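Local coordinates for transglutaminase-like domain-containing protein (Streptococcus suis, PDB 4XZ7) that acts as a transglutaminase with antiphagocytic properties, probably joining glutamine and lysine side chains of proteins through isopeptide bonds, at residues I192-L197 and D252-T257; K200-S205 and K218-Y223; H227-W232 and R259-C264. All coordinates share one frame; numbering follows the deposited sequence.

Contact 1: residues I192-L197 and D252-T257; sequences IANDDL and DLFAVT
Asn194 OD1 accepts a short hydrogen bond of 2.6 Å from Thr257 OG1. The hydroxyl lies in the carbonyl plane, on a lone pair, with a C=O...donor angle of 136°. The other end of the same amide donates to the backbone: Asn194 ND2 meets Leu253 O at 3.1 Å, at an N-H...acceptor angle of 135° and from above the carbonyl plane, a longer bond that misses the lone pairs of Leu253 O. With CG placed anti to the backbone N (chi1 -161°), the Asn194 amide projects from helix 188-205 and crosses the Thr257 side chain at about a right angle. Asn194 OD1 also lies at the edge of the Phe254 ring, 3.5 Å from Phe254 CD1. One face of that ring is covered by its neighbour, with Leu253 CG above its centre, and Arg190 makes a cation-pi contact with it. One helical turn beyond Asn194, Leu197 CB packs on Thr257 CB at 3.9 Å. Leu253 and Phe254 belong to a type I beta turn from Asp252 to Ala255, in which Asp252 OD1 caps Phe254 N at 2.9 Å; Thr257 follows in helix 255-259. Asp252 OD2 bonds to Asn183 and to Asn167 and Tyr173 of the second subunit, which ties the turn to the dimer interface. Bonds at both its oxygen and its nitrogen define the flip of the buried Asn194 amide and join helix 188-205 to the turn before helix 255-259 and to Thr257 within it.

Contact 2: residues K200-S205 and K218-Y223; sequences KLIESS and KAFVQY
Aromatic packing comes first: Tyr223 and Phe220 both pack at Ser205. The Tyr223 ring is laid over the backbone at Ser204-Ser205, with Ser205 N 4.0 Å above the ring plane near its centre. Tyr223 OH is 3.2 Å from Ser204 CB, and Leu201 CD2 is 4.0 Å from Tyr223 CE1 at the ring edge. Phe220, its CG anti to the backbone N (chi1 -176°), sends its ring to Leu201 and Ile202, where Phe220 CE1 is 3.8 Å from Leu201 CB and 3.9 Å from Ile202 CG1.

These contacts form where helices 188-205 and 213-227 of the transglutaminase-like domain cross. The axes of the two short segments approach to 8.9 Å at an angle of 107°, and helix 264-277 lines the same junction through Thr270, Ala274 and Met277.

Small side chains lie where the backbones come nearest, Ser205 CA and Phe220 CA being 5.1 Å apart. Ser205 CB packs on Tyr223 CB, and the methyl of Ala219 faces Ser205 O.

Both serine hydroxyls donate to carbonyls of their own helix. Ser205 OG reaches Ile202 O at 2.8 Å, is also bonded to Ala207 N and stays at the edge of the Phe220 ring; Ser204 OG shares Lys200 O with Ser204 N, the two donors arriving from opposite faces of the carbonyl plane.

Contact 3: residues H227-W232 and R259-C264; sequences HTTYDW and RQKAMC
A two-stranded parallel sheet, strand 229-230 beside strand 261-262, is the element to which this contact belongs; mostly helical chain joins one strand to the other. Three backbone bonds establish the register: Thr229 N donates to Gln260 O, Ala262 N to Thr229 O and Asp231 N to Ala262 O, all at 2.9 to 3.0 Å. CA-H...O contacts from Lys261 CA to Thr229 O and from Tyr230 CA to Ala262 O supplement them.

On one face Thr229 and Lys261 run side by side, Thr229 CG2 to Lys261 CG being 3.9 Å. A water bridges Thr229 OG1 and Gln260 O. Near this pair, Asp231 OD2 meets the edge of the Arg259 guanidinium, a weak salt bridge of 3.5 Å to Arg259 NH2, with the two planes turned 42° apart. Arg259 NH1 meanwhile donates to Lys261 O at 3.0 Å from well above the carbonyl plane, which helps hold the guanidinium beside the carboxylate. Asp231 is also the N-cap of helix 232-239, its OD1 accepting from Ala234 N.

Tyr230 and Ala262 point to the other face. A chi1 of -161° swings the Tyr230 ring away from its own backbone N and along the chain that leaves strand 261-262: Tyr230 CE1 is 3.6 Å from Met263 CA, and Tyr230 OH lies 4.0 Å from Cys264 CB. Met263 holds the N-cap position and Cys264 begins helix 264-277. In transglutaminase-like and papain-like folds the nucleophilic cysteine stands at the start of a helix that packs against the core beta-sheet, a sheet distinct from strands 229-230 and 261-262, and the placement of Cys264 is consistent with that role.

Overall arrangement
The three contacts tie together the helical part of the transglutaminase-like domain. Contacts 1 and 2 share helix 188-205, their centres about 14 Å apart, and Leu201 joins them: Leu201 CD1 lies 3.8 Å from Val256 CG2. Contact 3 continues contact 1 along the chain, since helix 255-259 runs into strand 261-262; their centres are about 13 Å apart, Ala255 O lies 3.1 Å from Lys261 N, a probable backbone hydrogen bond, and Val256 CB is 3.8 Å from Thr228 CG2. Contacts 2 and 3 adjoin in sequence, centres about 15 Å apart, and meet where Tyr223 packs by His227 as helix 213-227 runs into strand 229-230. Cys264, the probable nucleophile, belongs to contact 3.

Contact 1: residues I192-L197 and D252-T257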
loop_
_atom_site.group_PDB
_atom_site.type_symbol
_atom_site.label_atom_id
_atom_site.label_comp_id
_atom_site.label_asym_id
_atom_site.label_seq_id
_atom_site.Cartn_x
_atom_site.Cartn_y
_atom_site.Cartn_z
ATOM N N ILE B 192 -1.664 -23.584 6.050
ATOM C CA ILE B 192 -2.349 -24.866 6.129
ATOM C C ILE B 192 -3.749 -24.793 5.496
ATOM O O ILE B 192 -4.160 -25.720 4.793
ATOM C CB ILE B 192 -2.447 -25.343 7.583
ATOM C CG1 ILE B 192 -1.040 -25.610 8.122
ATOM C CG2 ILE B 192 -3.290 -26.604 7.677
ATOM C CD1 ILE B 192 -0.961 -25.647 9.631
ATOM N N ALA B 193 -4.474 -23.694 5.705
ATOM C CA ALA B 193 -5.808 -23.598 5.097
ATOM C C ALA B 193 -5.706 -23.526 3.565
ATOM O O ALA B 193 -6.511 -24.120 2.839
ATOM C CB ALA B 193 -6.566 -22.400 5.642
ATOM N N ASN B 194 -4.695 -22.820 3.074
ATOM C CA ASN B 194 -4.422 -22.833 1.642
ATOM C C ASN B 194 -4.091 -24.235 1.109
ATOM O O ASN B 194 -4.559 -24.625 0.031
ATOM C CB ASN B 194 -3.291 -21.870 1.307
ATOM C CG ASN B 194 -3.276 -21.496 -0.158
ATOM O OD1 ASN B 194 -4.224 -20.902 -0.659
ATOM N ND2 ASN B 194 -2.211 -21.864 -0.857
ATOM N N ASP B 195 -3.288 -24.992 1.861
ATOM C CA ASP B 195 -2.977 -26.372 1.497
ATOM C C ASP B 195 -4.250 -27.199 1.443
ATOM O O ASP B 195 -4.359 -28.169 0.666
ATOM C CB ASP B 195 -1.999 -26.998 2.488
ATOM C CG ASP B 195 -0.563 -26.918 2.020
ATOM O OD1 ASP B 195 -0.302 -26.287 0.969
ATOM O OD2 ASP B 195 0.311 -27.477 2.716
ATOM N N ASP B 196 -5.224 -26.816 2.263
ATOM C CA ASP B 196 -6.507 -27.502 2.210
ATOM C C ASP B 196 -7.246 -27.161 0.925
ATOM O O ASP B 196 -7.786 -28.048 0.266
ATOM C CB ASP B 196 -7.381 -27.168 3.418
ATOM C CG ASP B 196 -8.582 -28.095 3.528
ATOM O OD1 ASP B 196 -8.386 -29.293 3.861
ATOM O OD2 ASP B 196 -9.711 -27.628 3.262
ATOM N N LEU B 197 -7.271 -25.877 0.575
ATOM C CA LEU B 197 -7.841 -25.441 -0.705
ATOM C C LEU B 197 -7.239 -26.185 -1.908
ATOM O O LEU B 197 -7.955 -26.566 -2.846
ATOM C CB LEU B 197 -7.646 -23.936 -0.866
ATOM C CG LEU B 197 -8.816 -22.992 -0.574
ATOM C CD1 LEU B 197 -9.879 -23.629 0.259
ATOM C CD2 LEU B 197 -8.308 -21.719 0.105
ATOM N N ASP B 252 0.751 -14.864 -6.469
ATOM C CA ASP B 252 1.142 -15.490 -5.213
ATOM C C ASP B 252 0.309 -16.728 -4.892
ATOM O O ASP B 252 -0.608 -17.093 -5.630
ATOM C CB ASP B 252 1.106 -14.494 -4.032
ATOM C CG ASP B 252 -0.302 -14.074 -3.602
ATOM O OD1 ASP B 252 -1.297 -14.757 -3.899
ATOM O OD2 ASP B 252 -0.402 -13.033 -2.915
ATOM N N LEU B 253 0.614 -17.334 -3.757
ATOM C CA LEU B 253 0.097 -18.653 -3.431
ATOM C C LEU B 253 -1.408 -18.675 -3.203
ATOM O O LEU B 253 -1.995 -19.748 -3.108
ATOM C CB LEU B 253 0.805 -19.218 -2.201
ATOM C CG LEU B 253 0.601 -18.613 -0.808
ATOM C CD1 LEU B 253 1.199 -19.576 0.245
ATOM C CD2 LEU B 253 1.245 -17.243 -0.672
ATOM N N PHE B 254 -2.027 -17.498 -3.132
ATOM C CA PHE B 254 -3.463 -17.415 -2.858
ATOM C C PHE B 254 -4.298 -17.153 -4.104
ATOM O O PHE B 254 -5.529 -17.140 -4.050
ATOM C CB PHE B 254 -3.731 -16.317 -1.842
ATOM C CG PHE B 254 -2.992 -16.504 -0.550
ATOM C CD1 PHE B 254 -3.200 -17.641 0.230
ATOM C CD2 PHE B 254 -2.102 -15.552 -0.109
ATOM C CE1 PHE B 254 -2.526 -17.809 1.419
ATOM C CE2 PHE B 254 -1.428 -15.720 1.089
ATOM C CZ PHE B 254 -1.641 -16.848 1.849
ATOM N N ALA B 255 -3.623 -16.937 -5.223
ATOM C CA ALA B 255 -4.284 -16.461 -6.421
ATOM C C ALA B 255 -5.310 -17.463 -6.989
ATOM O O ALA B 255 -6.455 -17.093 -7.241
ATOM C CB ALA B 255 -3.255 -16.112 -7.470
ATOM N N VAL B 256 -4.936 -18.711 -7.225
ATOM C CA VAL B 256 -5.957 -19.577 -7.820
ATOM C C VAL B 256 -6.844 -20.189 -6.738
ATOM O O VAL B 256 -8.000 -20.515 -6.993
ATOM C CB VAL B 256 -5.357 -20.677 -8.761
ATOM C CG1 VAL B 256 -3.857 -20.544 -8.914
ATOM C CG2 VAL B 256 -5.821 -22.103 -8.398
ATOM N N THR B 257 -6.334 -20.268 -5.515
ATOM C CA THR B 257 -7.055 -20.946 -4.447
ATOM C C THR B 257 -8.122 -20.069 -3.788
ATOM O O THR B 257 -9.273 -20.466 -3.701
ATOM C CB THR B 257 -6.088 -21.451 -3.372
ATOM O OG1 THR B 257 -5.089 -20.454 -3.108
ATOM C CG2 THR B 257 -5.421 -22.738 -3.835
#

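Contact 2: residues K200-S205 and K218-Y223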
loop_
_atom_site.group_PDB
_atom_site.type_symbol
_atom_site.label_atom_id
_atom_site.label_comp_id
_atom_site.label_asym_id
_atom_site.label_seq_id
_atom_site.Cartn_x
_atom_site.Cartn_y
_atom_site.Cartn_z
ATOM N N LYS B 200 -8.489 -29.753 -1.987
ATOM C CA LYS B 200 -9.822 -29.774 -2.573
ATOM C C LYS B 200 -9.777 -29.626 -4.092
ATOM O O LYS B 200 -10.571 -30.261 -4.795
ATOM C CB LYS B 200 -10.692 -28.680 -1.959
ATOM C CG LYS B 200 -11.359 -29.106 -0.656
ATOM C CD LYS B 200 -12.000 -27.932 0.072
ATOM C CE LYS B 200 -12.614 -28.387 1.388
ATOM N NZ LYS B 200 -13.168 -27.242 2.163
ATOM N N LEU B 201 -8.863 -28.802 -4.612
ATOM C CA LEU B 201 -8.721 -28.739 -6.075
ATOM C C LEU B 201 -8.309 -30.112 -6.616
ATOM O O LEU B 201 -8.773 -30.530 -7.673
ATOM C CB LEU B 201 -7.709 -27.674 -6.513
ATOM C CG LEU B 201 -8.065 -26.211 -6.257
ATOM C CD1 LEU B 201 -6.909 -25.303 -6.648
ATOM C CD2 LEU B 201 -9.325 -25.832 -7.027
ATOM N N ILE B 202 -7.448 -30.809 -5.876
ATOM C CA ILE B 202 -6.957 -32.116 -6.285
ATOM C C ILE B 202 -8.099 -33.123 -6.319
ATOM O O ILE B 202 -8.230 -33.895 -7.274
ATOM C CB ILE B 202 -5.850 -32.633 -5.345
ATOM C CG1 ILE B 202 -4.587 -31.802 -5.517
ATOM C CG2 ILE B 202 -5.546 -34.091 -5.632
ATOM C CD1 ILE B 202 -3.428 -32.266 -4.678
ATOM N N GLU B 203 -8.917 -33.098 -5.272
ATOM C CA GLU B 203 -10.110 -33.930 -5.194
ATOM C C GLU B 203 -11.019 -33.641 -6.381
ATOM O O GLU B 203 -11.432 -34.552 -7.098
ATOM C CB GLU B 203 -10.869 -33.693 -3.879
ATOM C CG GLU B 203 -10.168 -34.224 -2.628
ATOM C CD GLU B 203 -10.761 -33.681 -1.321
ATOM O OE1 GLU B 203 -11.925 -33.214 -1.318
ATOM O OE2 GLU B 203 -10.049 -33.716 -0.292
ATOM N N SER B 204 -11.318 -32.367 -6.597
ATOM C CA SER B 204 -12.282 -31.993 -7.625
ATOM C C SER B 204 -11.776 -32.371 -9.015
ATOM O O SER B 204 -12.554 -32.787 -9.874
ATOM C CB SER B 204 -12.594 -30.510 -7.548
ATOM O OG SER B 204 -13.186 -30.202 -6.304
ATOM N N SER B 205 -10.466 -32.277 -9.215
ATOM C CA SER B 205 -9.862 -32.636 -10.490
ATOM C C SER B 205 -9.954 -34.136 -10.795
ATOM O O SER B 205 -9.804 -34.536 -11.945
ATOM C CB SER B 205 -8.394 -32.223 -10.517
ATOM O OG SER B 205 -7.571 -33.204 -9.904
ATOM N N LYS B 218 -2.420 -34.201 -16.283
ATOM C CA LYS B 218 -3.384 -33.746 -17.281
ATOM C C LYS B 218 -4.681 -33.315 -16.593
ATOM O O LYS B 218 -5.164 -32.188 -16.773
ATOM C CB LYS B 218 -3.644 -34.863 -18.309
ATOM C CG LYS B 218 -4.321 -34.439 -19.597
ATOM C CD LYS B 218 -4.802 -35.668 -20.401
ATOM C CE LYS B 218 -3.666 -36.633 -20.756
ATOM N NZ LYS B 218 -2.824 -36.158 -21.899
ATOM N N ALA B 219 -5.204 -34.205 -15.759
ATOM C CA ALA B 219 -6.454 -33.965 -15.052
ATOM C C ALA B 219 -6.402 -32.718 -14.162
ATOM O O ALA B 219 -7.311 -31.876 -14.203
ATOM C CB ALA B 219 -6.813 -35.181 -14.220
ATOM N N PHE B 220 -5.353 -32.593 -13.350
ATOM C CA PHE B 220 -5.291 -31.436 -12.450
ATOM C C PHE B 220 -5.161 -30.104 -13.217
ATOM O O PHE B 220 -5.891 -29.137 -12.958
ATOM C CB PHE B 220 -4.142 -31.566 -11.454
ATOM C CG PHE B 220 -4.104 -30.445 -10.464
ATOM C CD1 PHE B 220 -4.986 -30.423 -9.397
ATOM C CD2 PHE B 220 -3.220 -29.389 -10.624
ATOM C CE1 PHE B 220 -4.968 -29.378 -8.493
ATOM C CE2 PHE B 220 -3.200 -28.342 -9.736
ATOM C CZ PHE B 220 -4.073 -28.327 -8.672
ATOM N N VAL B 221 -4.217 -30.077 -14.149
ATOM C CA VAL B 221 -3.942 -28.916 -14.981
ATOM C C VAL B 221 -5.206 -28.441 -15.692
ATOM O O VAL B 221 -5.547 -27.251 -15.651
ATOM C CB VAL B 221 -2.849 -29.242 -16.019
ATOM C CG1 VAL B 221 -2.781 -28.171 -17.092
ATOM C CG2 VAL B 221 -1.517 -29.389 -15.337
ATOM N N GLN B 222 -5.915 -29.383 -16.313
ATOM C CA GLN B 222 -7.122 -29.042 -17.056
ATOM C C GLN B 222 -8.215 -28.540 -16.124
ATOM O O GLN B 222 -8.915 -27.565 -16.433
ATOM C CB GLN B 222 -7.626 -30.241 -17.864
ATOM C CG GLN B 222 -8.563 -29.845 -19.005
ATOM C CD GLN B 222 -7.870 -29.010 -20.093
ATOM O OE1 GLN B 222 -8.056 -27.790 -20.171
ATOM N NE2 GLN B 222 -7.086 -29.673 -20.946
ATOM N N TYR B 223 -8.363 -29.187 -14.972
ATOM C CA TYR B 223 -9.371 -28.716 -14.021
ATOM C C TYR B 223 -9.140 -27.272 -13.561
ATOM O O TYR B 223 -10.060 -26.425 -13.575
ATOM C CB TYR B 223 -9.419 -29.609 -12.788
ATOM C CG TYR B 223 -10.496 -29.159 -11.826
ATOM C CD1 TYR B 223 -10.211 -28.286 -10.782
ATOM C CD2 TYR B 223 -11.802 -29.591 -11.983
ATOM C CE1 TYR B 223 -11.192 -27.859 -9.927
ATOM C CE2 TYR B 223 -12.785 -29.185 -11.127
ATOM C CZ TYR B 223 -12.478 -28.317 -10.103
ATOM O OH TYR B 223 -13.467 -27.912 -9.252
#

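Contact 3: residues H227-W232 and R259-C264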
loop_
_atom_site.group_PDB
_atom_site.type_symbol
_atom_site.label_atom_id
_atom_site.label_comp_id
_atom_site.label_asym_id
_atom_site.label_seq_id
_atom_site.Cartn_x
_atom_site.Cartn_y
_atom_site.Cartn_z
ATOM N N HIS B 227 -11.440 -23.764 -13.994
ATOM C CA HIS B 227 -12.172 -23.139 -12.887
ATOM C C HIS B 227 -11.484 -21.925 -12.264
ATOM O O HIS B 227 -11.879 -21.445 -11.196
ATOM C CB HIS B 227 -12.458 -24.187 -11.807
ATOM C CG HIS B 227 -13.477 -25.193 -12.232
ATOM N ND1 HIS B 227 -13.136 -26.439 -12.716
ATOM C CD2 HIS B 227 -14.825 -25.105 -12.323
ATOM C CE1 HIS B 227 -14.235 -27.089 -13.053
ATOM N NE2 HIS B 227 -15.273 -26.299 -12.831
ATOM N N THR B 228 -10.469 -21.423 -12.952
ATOM C CA THR B 228 -9.757 -20.240 -12.522
ATOM C C THR B 228 -9.728 -19.219 -13.646
ATOM O O THR B 228 -9.377 -19.553 -14.757
ATOM C CB THR B 228 -8.343 -20.589 -12.120
ATOM O OG1 THR B 228 -8.379 -21.725 -11.250
ATOM C CG2 THR B 228 -7.678 -19.405 -11.436
ATOM N N THR B 229 -10.092 -17.976 -13.360
ATOM C CA THR B 229 -10.018 -16.926 -14.373
ATOM C C THR B 229 -8.564 -16.505 -14.627
ATOM O O THR B 229 -7.821 -16.250 -13.683
ATOM C CB THR B 229 -10.846 -15.697 -13.947
ATOM O OG1 THR B 229 -12.235 -16.047 -13.955
ATOM C CG2 THR B 229 -10.612 -14.531 -14.875
ATOM N N TYR B 230 -8.148 -16.469 -15.889
ATOM C CA TYR B 230 -6.880 -15.825 -16.229
ATOM C C TYR B 230 -7.041 -14.293 -16.219
ATOM O O TYR B 230 -7.946 -13.743 -16.852
ATOM C CB TYR B 230 -6.349 -16.282 -17.601
ATOM C CG TYR B 230 -4.862 -15.992 -17.717
ATOM C CD1 TYR B 230 -3.941 -16.808 -17.078
ATOM C CD2 TYR B 230 -4.388 -14.872 -18.399
ATOM C CE1 TYR B 230 -2.589 -16.550 -17.124
ATOM C CE2 TYR B 230 -3.015 -14.594 -18.453
ATOM C CZ TYR B 230 -2.125 -15.449 -17.809
ATOM O OH TYR B 230 -0.764 -15.231 -17.832
ATOM N N ASP B 231 -6.155 -13.600 -15.525
ATOM C CA ASP B 231 -6.326 -12.163 -15.361
ATOM C C ASP B 231 -5.772 -11.421 -16.562
ATOM O O ASP B 231 -4.650 -10.914 -16.519
ATOM C CB ASP B 231 -5.652 -11.669 -14.078
ATOM C CG ASP B 231 -6.067 -10.242 -13.718
ATOM O OD1 ASP B 231 -6.615 -9.543 -14.587
ATOM O OD2 ASP B 231 -5.844 -9.815 -12.568
ATOM N N TRP B 232 -6.568 -11.353 -17.630
ATOM C CA TRP B 232 -6.152 -10.698 -18.859
ATOM C C TRP B 232 -5.639 -9.248 -18.655
ATOM O O TRP B 232 -4.602 -8.869 -19.214
ATOM C CB TRP B 232 -7.316 -10.737 -19.874
ATOM C CG TRP B 232 -7.718 -12.149 -20.157
ATOM C CD1 TRP B 232 -8.881 -12.772 -19.784
ATOM C CD2 TRP B 232 -6.930 -13.139 -20.816
ATOM N NE1 TRP B 232 -8.878 -14.084 -20.204
ATOM C CE2 TRP B 232 -7.687 -14.333 -20.840
ATOM C CE3 TRP B 232 -5.663 -13.129 -21.417
ATOM C CZ2 TRP B 232 -7.212 -15.500 -21.418
ATOM C CZ3 TRP B 232 -5.193 -14.293 -22.003
ATOM C CH2 TRP B 232 -5.962 -15.459 -21.999
ATOM N N ARG B 259 -8.500 -16.401 -4.527
ATOM C CA ARG B 259 -8.988 -15.360 -5.420
ATOM C C ARG B 259 -9.694 -15.944 -6.642
ATOM O O ARG B 259 -10.571 -15.303 -7.224
ATOM C CB ARG B 259 -7.815 -14.481 -5.833
ATOM C CG ARG B 259 -8.142 -13.250 -6.635
ATOM C CD ARG B 259 -6.849 -12.508 -6.819
ATOM N NE ARG B 259 -7.006 -11.217 -7.474
ATOM C CZ ARG B 259 -6.528 -10.936 -8.680
ATOM N NH1 ARG B 259 -5.870 -11.870 -9.358
ATOM N NH2 ARG B 259 -6.689 -9.722 -9.199
ATOM N N GLN B 260 -9.287 -17.150 -7.033
ATOM C CA GLN B 260 -9.805 -17.841 -8.217
ATOM C C GLN B 260 -9.547 -17.051 -9.501
ATOM O O GLN B 260 -10.254 -17.188 -10.501
ATOM C CB GLN B 260 -11.297 -18.129 -8.048
ATOM C CG GLN B 260 -11.635 -18.851 -6.746
ATOM C CD GLN B 260 -13.049 -19.388 -6.736
ATOM O OE1 GLN B 260 -14.008 -18.629 -6.676
ATOM N NE2 GLN B 260 -13.182 -20.708 -6.821
ATOM N N LYS B 261 -8.507 -16.232 -9.461
ATOM C CA LYS B 261 -8.147 -15.389 -10.579
ATOM C C LYS B 261 -6.646 -15.236 -10.495
ATOM O O LYS B 261 -6.109 -14.842 -9.451
ATOM C CB LYS B 261 -8.849 -14.032 -10.504
ATOM C CG LYS B 261 -8.727 -13.159 -11.743
ATOM C CD LYS B 261 -9.497 -11.853 -11.500
ATOM C CE LYS B 261 -9.596 -10.993 -12.736
ATOM N NZ LYS B 261 -10.123 -9.665 -12.344
ATOM N N ALA B 262 -5.959 -15.551 -11.585
ATOM C CA ALA B 262 -4.517 -15.713 -11.491
ATOM C C ALA B 262 -3.818 -15.527 -12.830
ATOM O O ALA B 262 -4.458 -15.522 -13.891
ATOM C CB ALA B 262 -4.187 -17.094 -10.910
ATOM N N MET B 263 -2.531 -15.336 -12.754
ATOM C CA MET B 263 -1.652 -15.350 -13.875
ATOM C C MET B 263 -0.701 -16.513 -13.790
ATOM O O MET B 263 -0.813 -17.283 -12.905
ATOM C CB MET B 263 -0.892 -14.059 -13.944
ATOM C CG MET B 263 -1.728 -12.984 -14.507
ATOM S SD MET B 263 -1.161 -11.344 -14.268
ATOM C CE MET B 263 0.483 -11.349 -14.848
ATOM N N CYS B 264 0.225 -16.583 -14.720
ATOM C CA CYS B 264 1.084 -17.737 -14.898
ATOM C C CYS B 264 1.824 -18.241 -13.652
ATOM O O CYS B 264 1.821 -19.399 -13.400
ATOM C CB CYS B 264 2.039 -17.580 -16.098
ATOM S SG CYS B 264 3.299 -16.316 -15.974
HETATM O O HOH W 1 -13.132 -17.135 -11.467
#